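Long-range contact in A-type flavoprotein (Giardia intestinalis, PDB 2Q9U), which probably reduces and so scavenges molecular oxygen, pairing a flavin mononucleotide that carries electrons with a mu-oxo-diiron centre: residues F45-V53 / C72-V81. Residues are numbered along the deposited sequence; the frame is centred on the assembly and turned at random.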
ATOM      1  N   PHE A  45     -28.700 -13.391 -19.415  1.00  9.51           N
ATOM      2  CA  PHE A  45     -29.236 -13.959 -20.633  1.00 11.03           C
ATOM      3  C   PHE A  45     -30.666 -14.431 -20.408  1.00 10.91           C
ATOM      4  O   PHE A  45     -30.919 -15.201 -19.478  1.00 11.55           O
ATOM      5  CB  PHE A  45     -28.358 -15.109 -21.129  1.00 10.53           C
ATOM      6  CG  PHE A  45     -29.013 -15.902 -22.232  1.00 12.06           C
ATOM      7  CD1 PHE A  45     -29.032 -15.415 -23.544  1.00 13.05           C
ATOM      8  CD2 PHE A  45     -29.690 -17.092 -21.936  1.00 12.44           C
ATOM      9  CE1 PHE A  45     -29.702 -16.129 -24.563  1.00 13.87           C
ATOM     10  CE2 PHE A  45     -30.344 -17.807 -22.943  1.00 15.10           C
ATOM     11  CZ  PHE A  45     -30.335 -17.343 -24.252  1.00 13.08           C
ATOM     12  N   ILE A  46     -31.584 -13.971 -21.263  1.00 11.62           N
ATOM     13  CA  ILE A  46     -32.992 -14.357 -21.204  1.00 11.87           C
ATOM     14  C   ILE A  46     -33.286 -15.362 -22.320  1.00 13.11           C
ATOM     15  O   ILE A  46     -33.176 -15.042 -23.516  1.00 13.10           O
ATOM     16  CB  ILE A  46     -33.943 -13.153 -21.314  1.00 12.27           C
ATOM     17  CG1 ILE A  46     -33.580 -12.102 -20.260  1.00 11.55           C
ATOM     18  CG2 ILE A  46     -35.432 -13.630 -21.136  1.00 12.53           C
ATOM     19  CD1 ILE A  46     -34.207 -10.735 -20.513  1.00 10.86           C
ATOM     20  N   ASP A  47     -33.669 -16.569 -21.917  1.00 13.28           N
ATOM     21  CA  ASP A  47     -33.974 -17.642 -22.858  1.00 15.46           C
ATOM     22  C   ASP A  47     -35.409 -17.433 -23.333  1.00 15.84           C
ATOM     23  O   ASP A  47     -36.350 -17.878 -22.675  1.00 17.70           O
ATOM     24  CB  ASP A  47     -33.839 -18.999 -22.142  1.00 15.53           C
ATOM     25  CG  ASP A  47     -34.201 -20.181 -23.028  1.00 20.36           C
ATOM     26  OD1 ASP A  47     -34.439 -19.984 -24.244  1.00 22.90           O
ATOM     27  OD2 ASP A  47     -34.248 -21.314 -22.495  1.00 24.25           O
ATOM     28  N   ASP A  48     -35.586 -16.762 -24.468  1.00 15.83           N
ATOM     29  CA  ASP A  48     -36.927 -16.566 -25.008  1.00 15.78           C
ATOM     30  C   ASP A  48     -36.886 -16.747 -26.537  1.00 16.23           C
ATOM     31  O   ASP A  48     -35.845 -17.114 -27.102  1.00 15.16           O
ATOM     32  CB  ASP A  48     -37.496 -15.194 -24.604  1.00 16.12           C
ATOM     33  CG  ASP A  48     -39.012 -15.219 -24.389  1.00 17.47           C
ATOM     34  OD1 ASP A  48     -39.726 -16.025 -25.055  1.00 18.11           O
ATOM     35  OD2 ASP A  48     -39.495 -14.433 -23.549  1.00 16.46           O
ATOM     36  N   GLU A  49     -38.017 -16.498 -27.196  1.00 16.95           N
ATOM     37  CA  GLU A  49     -38.102 -16.668 -28.650  1.00 19.15           C
ATOM     38  C   GLU A  49     -37.095 -15.766 -29.368  1.00 18.22           C
ATOM     39  O   GLU A  49     -36.519 -16.146 -30.397  1.00 18.56           O
ATOM     40  CB  GLU A  49     -39.541 -16.401 -29.130  1.00 19.25           C
ATOM     41  CG  GLU A  49     -40.527 -17.473 -28.623  1.00 21.98           C
ATOM     42  CD  GLU A  49     -41.991 -17.084 -28.833  1.00 24.62           C
ATOM     43  OE1 GLU A  49     -42.276 -16.262 -29.740  1.00 30.90           O
ATOM     44  OE2 GLU A  49     -42.855 -17.595 -28.080  1.00 31.72           O
ATOM     45  N   CYS A  50     -36.870 -14.578 -28.802  1.00 17.46           N
ATOM     46  CA  CYS A  50     -35.800 -13.679 -29.243  1.00 16.89           C
ATOM     47  C   CYS A  50     -34.746 -13.663 -28.137  1.00 15.73           C
ATOM     48  O   CYS A  50     -34.912 -12.924 -27.158  1.00 15.95           O
ATOM     49  CB  CYS A  50     -36.354 -12.267 -29.391  1.00 15.90           C
ATOM     50  SG  CYS A  50     -37.667 -12.083 -30.620  1.00 20.00           S
ATOM     51  N   PRO A  51     -33.704 -14.509 -28.251  1.00 15.56           N
ATOM     52  CA  PRO A  51     -32.748 -14.641 -27.150  1.00 14.73           C
ATOM     53  C   PRO A  51     -32.076 -13.294 -26.870  1.00 14.61           C
ATOM     54  O   PRO A  51     -31.622 -12.619 -27.812  1.00 13.51           O
ATOM     55  CB  PRO A  51     -31.744 -15.681 -27.680  1.00 14.40           C
ATOM     56  CG  PRO A  51     -32.550 -16.505 -28.688  1.00 14.66           C
ATOM     57  CD  PRO A  51     -33.358 -15.399 -29.378  1.00 15.29           C
ATOM     58  N   THR A  52     -32.040 -12.901 -25.588  1.00 13.69           N
ATOM     59  CA  THR A  52     -31.712 -11.524 -25.235  1.00 13.27           C
ATOM     60  C   THR A  52     -30.642 -11.474 -24.152  1.00 13.09           C
ATOM     61  O   THR A  52     -30.710 -12.232 -23.186  1.00 12.29           O
ATOM     62  CB  THR A  52     -32.972 -10.778 -24.790  1.00 13.55           C
ATOM     63  OG1 THR A  52     -33.858 -10.648 -25.918  1.00 12.99           O
ATOM     64  CG2 THR A  52     -32.660  -9.386 -24.240  1.00 12.95           C
ATOM     65  N   VAL A  53     -29.669 -10.587 -24.346  1.00 12.21           N
ATOM     66  CA  VAL A  53     -28.621 -10.301 -23.352  1.00 12.28           C
ATOM     67  C   VAL A  53     -28.848  -8.910 -22.789  1.00 12.16           C
ATOM     68  O   VAL A  53     -29.094  -7.958 -23.534  1.00 12.55           O
ATOM     69  CB  VAL A  53     -27.203 -10.399 -23.947  1.00 12.29           C
ATOM     70  CG1 VAL A  53     -26.113 -10.043 -22.888  1.00 10.41           C
ATOM     71  CG2 VAL A  53     -26.962 -11.804 -24.498  1.00 12.58           C
ATOM     72  N   CYS A  72     -25.098 -20.731 -23.087  1.00 15.09           N
ATOM     73  CA  CYS A  72     -26.558 -20.637 -23.121  1.00 16.46           C
ATOM     74  C   CYS A  72     -27.157 -20.630 -24.526  1.00 17.03           C
ATOM     75  O   CYS A  72     -28.232 -21.193 -24.740  1.00 17.16           O
ATOM     76  CB  CYS A  72     -27.019 -19.361 -22.431  1.00 15.34           C
ATOM     77  SG  CYS A  72     -26.712 -19.324 -20.641  1.00 19.32           S
ATOM     78  N   CYS A  73     -26.495 -19.935 -25.449  1.00 16.83           N
ATOM     79  CA  CYS A  73     -27.042 -19.730 -26.785  1.00 17.13           C
ATOM     80  C   CYS A  73     -25.900 -19.357 -27.732  1.00 17.22           C
ATOM     81  O   CYS A  73     -25.090 -18.512 -27.377  1.00 16.87           O
ATOM     82  CB  CYS A  73     -28.037 -18.575 -26.728  1.00 16.67           C
ATOM     83  SG  CYS A  73     -28.913 -18.229 -28.244  1.00 18.63           S
ATOM     84  N   PRO A  74     -25.857 -19.945 -28.960  1.00 17.26           N
ATOM     85  CA  PRO A  74     -24.825 -19.511 -29.903  1.00 17.29           C
ATOM     86  C   PRO A  74     -24.904 -18.003 -30.120  1.00 16.17           C
ATOM     87  O   PRO A  74     -26.002 -17.451 -30.146  1.00 16.40           O
ATOM     88  CB  PRO A  74     -25.216 -20.233 -31.205  1.00 18.29           C
ATOM     89  CG  PRO A  74     -25.890 -21.502 -30.713  1.00 18.12           C
ATOM     90  CD  PRO A  74     -26.726 -20.986 -29.538  1.00 17.78           C
ATOM     91  N   LEU A  75     -23.754 -17.344 -30.253  1.00 15.77           N
ATOM     92  CA  LEU A  75     -23.732 -15.882 -30.365  1.00 16.25           C
ATOM     93  C   LEU A  75     -24.521 -15.372 -31.559  1.00 16.06           C
ATOM     94  O   LEU A  75     -25.148 -14.322 -31.454  1.00 16.24           O
ATOM     95  CB  LEU A  75     -22.312 -15.329 -30.411  1.00 14.78           C
ATOM     96  CG  LEU A  75     -21.456 -15.634 -29.175  1.00 17.46           C
ATOM     97  CD1 LEU A  75     -20.098 -15.045 -29.409  1.00 17.06           C
ATOM     98  CD2 LEU A  75     -22.086 -15.103 -27.842  1.00 16.16           C
ATOM     99  N   ASP A  76     -24.504 -16.126 -32.674  1.00 16.16           N
ATOM    100  CA  ASP A  76     -25.261 -15.756 -33.884  1.00 17.32           C
ATOM    101  C   ASP A  76     -26.779 -15.881 -33.743  1.00 16.96           C
ATOM    102  O   ASP A  76     -27.527 -15.403 -34.609  1.00 17.64           O
ATOM    103  CB  ASP A  76     -24.755 -16.497 -35.151  1.00 17.56           C
ATOM    104  CG  ASP A  76     -25.034 -18.007 -35.132  1.00 20.92           C
ATOM    105  OD1 ASP A  76     -25.827 -18.505 -34.283  1.00 22.99           O
ATOM    106  OD2 ASP A  76     -24.473 -18.717 -36.021  1.00 23.67           O
ATOM    107  N   LYS A  77     -27.236 -16.485 -32.648  1.00 16.68           N
ATOM    108  CA  LYS A  77     -28.673 -16.584 -32.354  1.00 16.18           C
ATOM    109  C   LYS A  77     -29.205 -15.558 -31.356  1.00 16.12           C
ATOM    110  O   LYS A  77     -30.439 -15.463 -31.130  1.00 15.67           O
ATOM    111  CB  LYS A  77     -29.037 -18.003 -31.916  1.00 17.64           C
ATOM    112  CG  LYS A  77     -29.124 -18.938 -33.130  1.00 20.25           C
ATOM    113  CD  LYS A  77     -29.535 -20.362 -32.742  1.00 24.66           C
ATOM    114  CE  LYS A  77     -31.032 -20.613 -32.841  1.00 29.74           C
ATOM    115  NZ  LYS A  77     -31.316 -22.098 -32.801  1.00 29.45           N
ATOM    116  N   ILE A  78     -28.297 -14.764 -30.782  1.00 14.85           N
ATOM    117  CA  ILE A  78     -28.723 -13.637 -29.952  1.00 14.45           C
ATOM    118  C   ILE A  78     -29.406 -12.594 -30.840  1.00 15.07           C
ATOM    119  O   ILE A  78     -28.804 -12.113 -31.823  1.00 15.23           O
ATOM    120  CB  ILE A  78     -27.514 -13.014 -29.180  1.00 14.28           C
ATOM    121  CG1 ILE A  78     -26.816 -14.088 -28.309  1.00 12.67           C
ATOM    122  CG2 ILE A  78     -27.958 -11.757 -28.369  1.00 13.83           C
ATOM    123  CD1 ILE A  78     -27.683 -14.661 -27.143  1.00 12.24           C
ATOM    124  N   LYS A  79     -30.658 -12.276 -30.518  1.00 15.22           N
ATOM    125  CA  LYS A  79     -31.444 -11.271 -31.273  1.00 16.02           C
ATOM    126  C   LYS A  79     -31.302  -9.846 -30.725  1.00 15.43           C
ATOM    127  O   LYS A  79     -31.240  -8.890 -31.498  1.00 14.17           O
ATOM    128  CB  LYS A  79     -32.935 -11.666 -31.338  1.00 17.05           C
ATOM    129  CG  LYS A  79     -33.893 -10.556 -31.923  1.00 17.23           C
ATOM    130  CD  LYS A  79     -33.591 -10.274 -33.420  1.00 22.43           C
ATOM    131  CE  LYS A  79     -34.436  -9.124 -33.986  1.00 23.56           C
ATOM    132  NZ  LYS A  79     -34.162  -9.012 -35.466  1.00 26.70           N
ATOM    133  N   TYR A  80     -31.274  -9.707 -29.394  1.00 15.34           N
ATOM    134  CA  TYR A  80     -31.171  -8.389 -28.750  1.00 14.57           C
ATOM    135  C   TYR A  80     -30.080  -8.365 -27.678  1.00 14.35           C
ATOM    136  O   TYR A  80     -29.926  -9.316 -26.875  1.00 13.38           O
ATOM    137  CB  TYR A  80     -32.500  -7.961 -28.101  1.00 15.80           C
ATOM    138  CG  TYR A  80     -33.647  -7.827 -29.082  1.00 15.97           C
ATOM    139  CD1 TYR A  80     -33.648  -6.816 -30.053  1.00 16.02           C
ATOM    140  CD2 TYR A  80     -34.725  -8.708 -29.044  1.00 17.97           C
ATOM    141  CE1 TYR A  80     -34.707  -6.703 -30.972  1.00 17.97           C
ATOM    142  CE2 TYR A  80     -35.789  -8.593 -29.949  1.00 18.99           C
ATOM    143  CZ  TYR A  80     -35.764  -7.592 -30.914  1.00 18.73           C
ATOM    144  OH  TYR A  80     -36.823  -7.496 -31.808  1.00 18.56           O
ATOM    145  N   VAL A  81     -29.335  -7.274 -27.673  1.00 12.84           N
ATOM    146  CA  VAL A  81     -28.451  -6.928 -26.539  1.00 11.82           C
ATOM    147  C   VAL A  81     -28.935  -5.582 -26.026  1.00 11.93           C
ATOM    148  O   VAL A  81     -28.849  -4.558 -26.721  1.00 11.59           O
ATOM    149  CB  VAL A  81     -26.976  -6.852 -26.938  1.00 12.35           C
ATOM    150  CG1 VAL A  81     -26.106  -6.551 -25.700  1.00 12.25           C
ATOM    151  CG2 VAL A  81     -26.535  -8.153 -27.604  1.00 11.80           C
TER
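A beta-alpha-beta crossover in the metallo-beta-lactamase-like domain brings Thr52 and Val53 beside Tyr80 and Val81 as parallel neighbours, with helix 62-72 making the connection between their strands. The pairing starts at Pro51, whose O accepts two amide hydrogens: Lys79 N lies 2.9 Å from Pro51 O in the carbonyl plane, whereas Tyr80 N reaches the same oxygen in a weaker, longer bond. Two residues beyond Pro51, Val53 N donates to Tyr80 O at 2.8 Å and nearly straight, 169° at the hydrogen.

On the face of the sheet that helix 62-72 covers, Phe45 of the neighbouring strand 39-46 is buried against Cys72, Cys73 and Ile78. Swung to 169° about chi1, away from its own amide nitrogen, its ring turns one face to Cys72, whose CB sits over it, 3.9 Å from the centroid. Cys73 CB and Ile78 CD1 come to the ring obliquely, the latter 3.6 Å from Phe45 CE1. The same Ile78 methyl also touches Val53 CG2, and Ile69 of the helix packs against Val53 and Ile78, so one apolar cluster joins strands 39-46 and 52-54 to the helix and to the loop that leads into strand 80-82.

Thr52 and Tyr80 point to the other face of the sheet from Val53 and Val81. Thr52 OG1 donates to Cys50 O, two residues earlier in the chain, and meets the Tyr80 ring at its edge, in plane, while Cys50 CB approaches obliquely, 3.8 Å from Tyr80 CE2.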